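Local coordinates for protein 4-alpha-glucanotransferase (Streptococcus agalactiae, PDB 6M6T) that belongs to the amylomaltase family of TIM-barrel proteins and binds glycan ligands in this structure, at residues Met11-Gly23 / Met460-Met474. Sequence-based numbering, arbitrary orientation.
With AC1 (4,6-dideoxy-4-{[(1S,4R,5S,6S)-4,5,6-trihydroxy-3-(hydroxymethyl)cyclohex-2-en-1-yl]amino}-alpha-D-glucopyranose), chain I.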
# COMPACT_ATOMS: atom_id res chain seq x y z
N MET A 11 -2.12 5.48 -8.45
CA MET A 11 -1.91 6.70 -7.69
C MET A 11 -2.38 6.53 -6.26
O MET A 11 -3.57 6.29 -6.01
CB MET A 11 -2.64 7.88 -8.31
CG MET A 11 -1.81 9.11 -8.24
SD MET A 11 -2.82 10.57 -8.32
CE MET A 11 -1.46 11.69 -8.23
N HIS A 12 -1.48 6.71 -5.32
CA HIS A 12 -1.87 6.58 -3.94
C HIS A 12 -2.63 7.82 -3.49
O HIS A 12 -2.38 8.94 -3.95
CB HIS A 12 -0.65 6.36 -3.05
CG HIS A 12 -1.00 5.84 -1.69
ND1 HIS A 12 -0.11 5.85 -0.64
CD2 HIS A 12 -2.14 5.28 -1.22
CE1 HIS A 12 -0.69 5.32 0.42
NE2 HIS A 12 -1.92 4.97 0.10
N ILE A 13 -3.57 7.60 -2.56
CA ILE A 13 -4.28 8.67 -1.89
C ILE A 13 -3.35 9.78 -1.43
O ILE A 13 -3.75 10.94 -1.33
CB ILE A 13 -5.08 8.08 -0.72
CG1 ILE A 13 -5.75 6.77 -1.15
CG2 ILE A 13 -6.06 9.11 -0.17
CD1 ILE A 13 -7.04 6.95 -1.83
N THR A 14 -2.08 9.46 -1.13
CA THR A 14 -1.22 10.52 -0.63
C THR A 14 -0.87 11.51 -1.74
O THR A 14 -0.70 12.70 -1.47
CB THR A 14 0.05 9.94 0.03
OG1 THR A 14 1.05 9.61 -0.94
CG2 THR A 14 -0.29 8.72 0.83
N SER A 15 -0.82 11.06 -2.99
CA SER A 15 -0.35 11.91 -4.08
C SER A 15 -1.41 12.86 -4.63
O SER A 15 -1.08 13.74 -5.43
CB SER A 15 0.21 11.04 -5.22
OG SER A 15 0.96 9.95 -4.74
N LEU A 16 -2.67 12.71 -4.22
CA LEU A 16 -3.71 13.67 -4.55
C LEU A 16 -3.25 15.07 -4.15
O LEU A 16 -2.37 15.20 -3.29
CB LEU A 16 -5.02 13.30 -3.85
CG LEU A 16 -5.99 12.31 -4.50
CD1 LEU A 16 -5.29 11.07 -5.08
CD2 LEU A 16 -7.00 11.89 -3.47
N PRO A 17 -3.80 16.17 -4.68
CA PRO A 17 -3.42 17.49 -4.25
C PRO A 17 -4.38 17.97 -3.15
O PRO A 17 -5.36 17.31 -2.89
CB PRO A 17 -3.57 18.34 -5.50
CG PRO A 17 -4.20 17.43 -6.52
CD PRO A 17 -4.76 16.26 -5.75
N GLY A 18 -4.04 19.10 -2.53
CA GLY A 18 -4.89 19.67 -1.47
C GLY A 18 -4.22 20.78 -0.69
O GLY A 18 -3.17 21.25 -1.09
N ASP A 19 -4.82 21.19 0.41
CA ASP A 19 -4.20 22.29 1.18
C ASP A 19 -3.71 21.74 2.51
O ASP A 19 -3.06 22.47 3.24
CB ASP A 19 -5.23 23.40 1.39
CG ASP A 19 -5.46 24.28 0.17
OD1 ASP A 19 -6.30 23.91 -0.66
OD2 ASP A 19 -4.82 25.34 0.09
N LEU A 20 -3.99 20.46 2.77
CA LEU A 20 -3.64 19.80 4.05
C LEU A 20 -2.24 19.20 4.02
O LEU A 20 -1.90 18.59 5.02
CB LEU A 20 -4.67 18.71 4.34
CG LEU A 20 -6.11 19.18 4.47
CD1 LEU A 20 -6.98 18.09 5.06
CD2 LEU A 20 -6.18 20.42 5.33
N GLY A 21 -1.49 19.32 2.92
CA GLY A 21 -0.11 18.81 2.92
C GLY A 21 -0.01 17.37 2.50
O GLY A 21 1.06 16.84 2.45
N ILE A 22 -1.14 16.78 2.17
CA ILE A 22 -1.16 15.37 1.82
C ILE A 22 -2.55 15.04 1.31
O ILE A 22 -3.55 15.56 1.82
CB ILE A 22 -0.78 14.50 3.03
CG1 ILE A 22 -0.59 13.04 2.59
CG2 ILE A 22 -1.83 14.63 4.13
CD1 ILE A 22 0.64 12.41 3.14
N GLY A 23 -2.63 14.19 0.29
CA GLY A 23 -3.93 13.79 -0.23
C GLY A 23 -4.81 13.18 0.85
O GLY A 23 -4.36 12.65 1.85
N MET A 460 8.30 7.13 -6.42
CA MET A 460 7.58 7.03 -5.15
C MET A 460 8.41 6.34 -4.07
O MET A 460 8.55 6.86 -2.96
CB MET A 460 6.26 6.31 -5.35
CG MET A 460 5.38 6.36 -4.14
SD MET A 460 4.68 8.00 -3.86
CE MET A 460 3.27 7.52 -2.86
N ASN A 461 8.94 5.14 -4.37
CA ASN A 461 9.87 4.46 -3.49
C ASN A 461 11.15 4.18 -4.24
O ASN A 461 11.16 4.12 -5.47
CB ASN A 461 9.34 3.12 -2.96
CG ASN A 461 10.11 2.64 -1.71
OD1 ASN A 461 10.38 3.43 -0.81
ND2 ASN A 461 10.45 1.35 -1.67
N MET A 462 12.24 4.03 -3.49
CA MET A 462 13.52 3.52 -4.00
C MET A 462 13.98 2.51 -2.97
O MET A 462 14.49 2.89 -1.90
CB MET A 462 14.57 4.61 -4.20
CG MET A 462 16.01 4.06 -4.39
SD MET A 462 17.28 5.29 -4.86
CE MET A 462 16.64 5.90 -6.42
N PRO A 463 13.82 1.21 -3.24
CA PRO A 463 13.92 0.21 -2.17
C PRO A 463 15.27 0.23 -1.47
O PRO A 463 16.31 0.49 -2.09
CB PRO A 463 13.68 -1.11 -2.90
CG PRO A 463 12.91 -0.72 -4.12
CD PRO A 463 13.45 0.61 -4.53
N ASN A 464 15.22 -0.03 -0.16
CA ASN A 464 16.41 -0.18 0.68
C ASN A 464 17.08 1.16 0.99
O ASN A 464 18.31 1.23 1.14
CB ASN A 464 17.40 -1.17 0.06
CG ASN A 464 18.23 -1.88 1.08
OD1 ASN A 464 17.69 -2.48 2.03
ND2 ASN A 464 19.54 -1.81 0.92
N THR A 465 16.29 2.24 1.06
CA THR A 465 16.72 3.52 1.60
C THR A 465 15.60 4.06 2.49
O THR A 465 14.52 3.48 2.58
CB THR A 465 17.06 4.55 0.51
OG1 THR A 465 15.89 4.86 -0.26
CG2 THR A 465 18.17 4.05 -0.43
N VAL A 466 15.88 5.16 3.19
CA VAL A 466 14.84 5.88 3.92
C VAL A 466 14.74 7.35 3.52
O VAL A 466 13.66 7.95 3.68
CB VAL A 466 15.04 5.76 5.45
CG1 VAL A 466 13.72 6.05 6.17
CG2 VAL A 466 15.55 4.36 5.82
N GLY A 467 15.79 7.96 2.99
CA GLY A 467 15.68 9.32 2.49
C GLY A 467 14.66 9.49 1.38
O GLY A 467 14.68 8.77 0.36
N GLY A 468 13.74 10.44 1.58
CA GLY A 468 12.90 11.00 0.52
C GLY A 468 12.08 10.02 -0.29
O GLY A 468 12.24 9.92 -1.52
N ASN A 469 11.17 9.31 0.38
CA ASN A 469 10.34 8.29 -0.23
C ASN A 469 8.90 8.53 0.18
O ASN A 469 8.63 8.98 1.30
CB ASN A 469 10.78 6.85 0.21
CG ASN A 469 12.02 6.35 -0.54
OD1 ASN A 469 12.05 6.30 -1.77
ND2 ASN A 469 13.04 5.96 0.20
N TRP A 470 7.96 8.20 -0.72
CA TRP A 470 6.52 8.36 -0.51
C TRP A 470 6.11 9.83 -0.44
O TRP A 470 5.12 10.18 0.21
CB TRP A 470 6.05 7.61 0.74
CG TRP A 470 6.79 6.31 0.98
CD1 TRP A 470 7.81 6.10 1.88
CD2 TRP A 470 6.59 5.05 0.32
NE1 TRP A 470 8.25 4.81 1.81
CE2 TRP A 470 7.52 4.14 0.87
CE3 TRP A 470 5.73 4.61 -0.68
CZ2 TRP A 470 7.61 2.80 0.44
CZ3 TRP A 470 5.81 3.28 -1.10
CH2 TRP A 470 6.74 2.40 -0.54
N GLN A 471 6.86 10.68 -1.12
CA GLN A 471 6.67 12.11 -1.01
C GLN A 471 6.05 12.75 -2.24
O GLN A 471 5.76 13.95 -2.20
CB GLN A 471 8.00 12.80 -0.73
CG GLN A 471 8.34 12.86 0.72
CD GLN A 471 9.80 13.05 0.90
OE1 GLN A 471 10.51 13.40 -0.06
NE2 GLN A 471 10.29 12.81 2.12
N TRP A 472 5.85 12.01 -3.32
CA TRP A 472 5.34 12.65 -4.52
C TRP A 472 3.87 13.05 -4.36
O TRP A 472 3.04 12.25 -3.93
CB TRP A 472 5.48 11.74 -5.73
CG TRP A 472 5.13 12.44 -6.99
CD1 TRP A 472 5.84 13.42 -7.61
CD2 TRP A 472 3.96 12.23 -7.78
NE1 TRP A 472 5.19 13.82 -8.76
CE2 TRP A 472 4.03 13.11 -8.88
CE3 TRP A 472 2.85 11.38 -7.67
CZ2 TRP A 472 3.05 13.16 -9.86
CZ3 TRP A 472 1.88 11.44 -8.63
CH2 TRP A 472 1.98 12.32 -9.72
N ARG A 473 3.57 14.29 -4.69
CA ARG A 473 2.20 14.73 -4.90
C ARG A 473 2.10 15.34 -6.30
O ARG A 473 3.11 15.72 -6.90
CB ARG A 473 1.76 15.72 -3.81
CG ARG A 473 1.63 15.07 -2.43
CD ARG A 473 1.27 16.07 -1.35
NE ARG A 473 -0.12 16.51 -1.48
CZ ARG A 473 -0.54 17.74 -1.16
NH1 ARG A 473 0.30 18.65 -0.69
NH2 ARG A 473 -1.82 18.05 -1.32
N MET A 474 0.89 15.40 -6.82
CA MET A 474 0.65 15.85 -8.18
C MET A 474 -0.08 17.19 -8.19
O MET A 474 -1.14 17.33 -7.57
CB MET A 474 -0.14 14.81 -8.95
CG MET A 474 -0.83 15.34 -10.18
SD MET A 474 -2.35 14.39 -10.40
CE MET A 474 -3.23 15.00 -8.96
C1 AC1 I . 9.52 -1.65 1.49
O2 AC1 I . 11.52 -1.24 0.11
C2 AC1 I . 10.85 -0.88 1.34
C4A AC1 I . 14.38 -0.26 7.76
C3 AC1 I . 11.77 -1.12 2.50
O3 AC1 I . 12.92 -0.32 2.23
C4 AC1 I . 11.06 -0.71 3.81
N4A AC1 I . 11.87 -0.75 5.06
C5 AC1 I . 9.88 -1.65 3.91
O5 AC1 I . 8.97 -1.40 2.82
C6 AC1 I . 9.16 -1.42 5.24
C1B AC1 I . 12.60 0.48 5.48
C2B AC1 I . 14.09 0.19 5.35
O2B AC1 I . 14.39 -0.26 4.03
C3B AC1 I . 14.43 -0.91 6.37
O3B AC1 I . 15.74 -1.47 6.11
O4 AC1 I . 14.59 -1.21 8.84
C5B AC1 I . 13.18 0.47 7.93
C7B AC1 I . 12.36 0.84 6.83
C6B AC1 I . 12.85 0.88 9.38
O6B AC1 I . 13.61 0.08 10.31
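Arg473 reaches into the loop formed by Leu16 to Gly23, and its guanidinium group lies against the backbone there. Its NE donates to Leu16 O at 3.2 Å. The N-H...O angle of 152° shows a fairly straight bond, although the acceptor is tilted somewhat out of the guanidinium plane. NH2 adds a weak, long bond to Gly18 O. One face of the group rests on the peptide between Gly21 and Ile22, with Ile22 N over its centre, while Pro17 and Gly18 border its edge. The bend at chi3 (72°) turns the otherwise extended chain into this position, leaving one face and part of the edge against main chain.

One backbone bond joins the segments beside the arginine: Met474 N donates to Ser15 O at 2.9 Å. The methyl CE of Met11 lies 3.4 Å from Trp472 CZ3 and also meets Met474 CB, its chain crossing both side chains at about a right angle. Ser15 CB approaches the same indole at CE3 (3.6 Å). Pro17 and Met474 run side by side, Pro17 CG to Met474 CE being 3.6 Å. Met460, bent at chi2, brings its CE against Thr14 OG1 and near the edge of the His12 ring.

Asn461 and Asn464 make weak hydrogen bonds to AC1, placing the 461-464 part of the loop at the glycan pocket. The contact itself joins the loop after barrel strand 6-10 to the loop before helix 481-493. Met448 of helix 448-451 touches both Met11 and Trp472, whereas Phe32 and Glu28 of helix 27-38 pack on Met11 and Pro17 respectively.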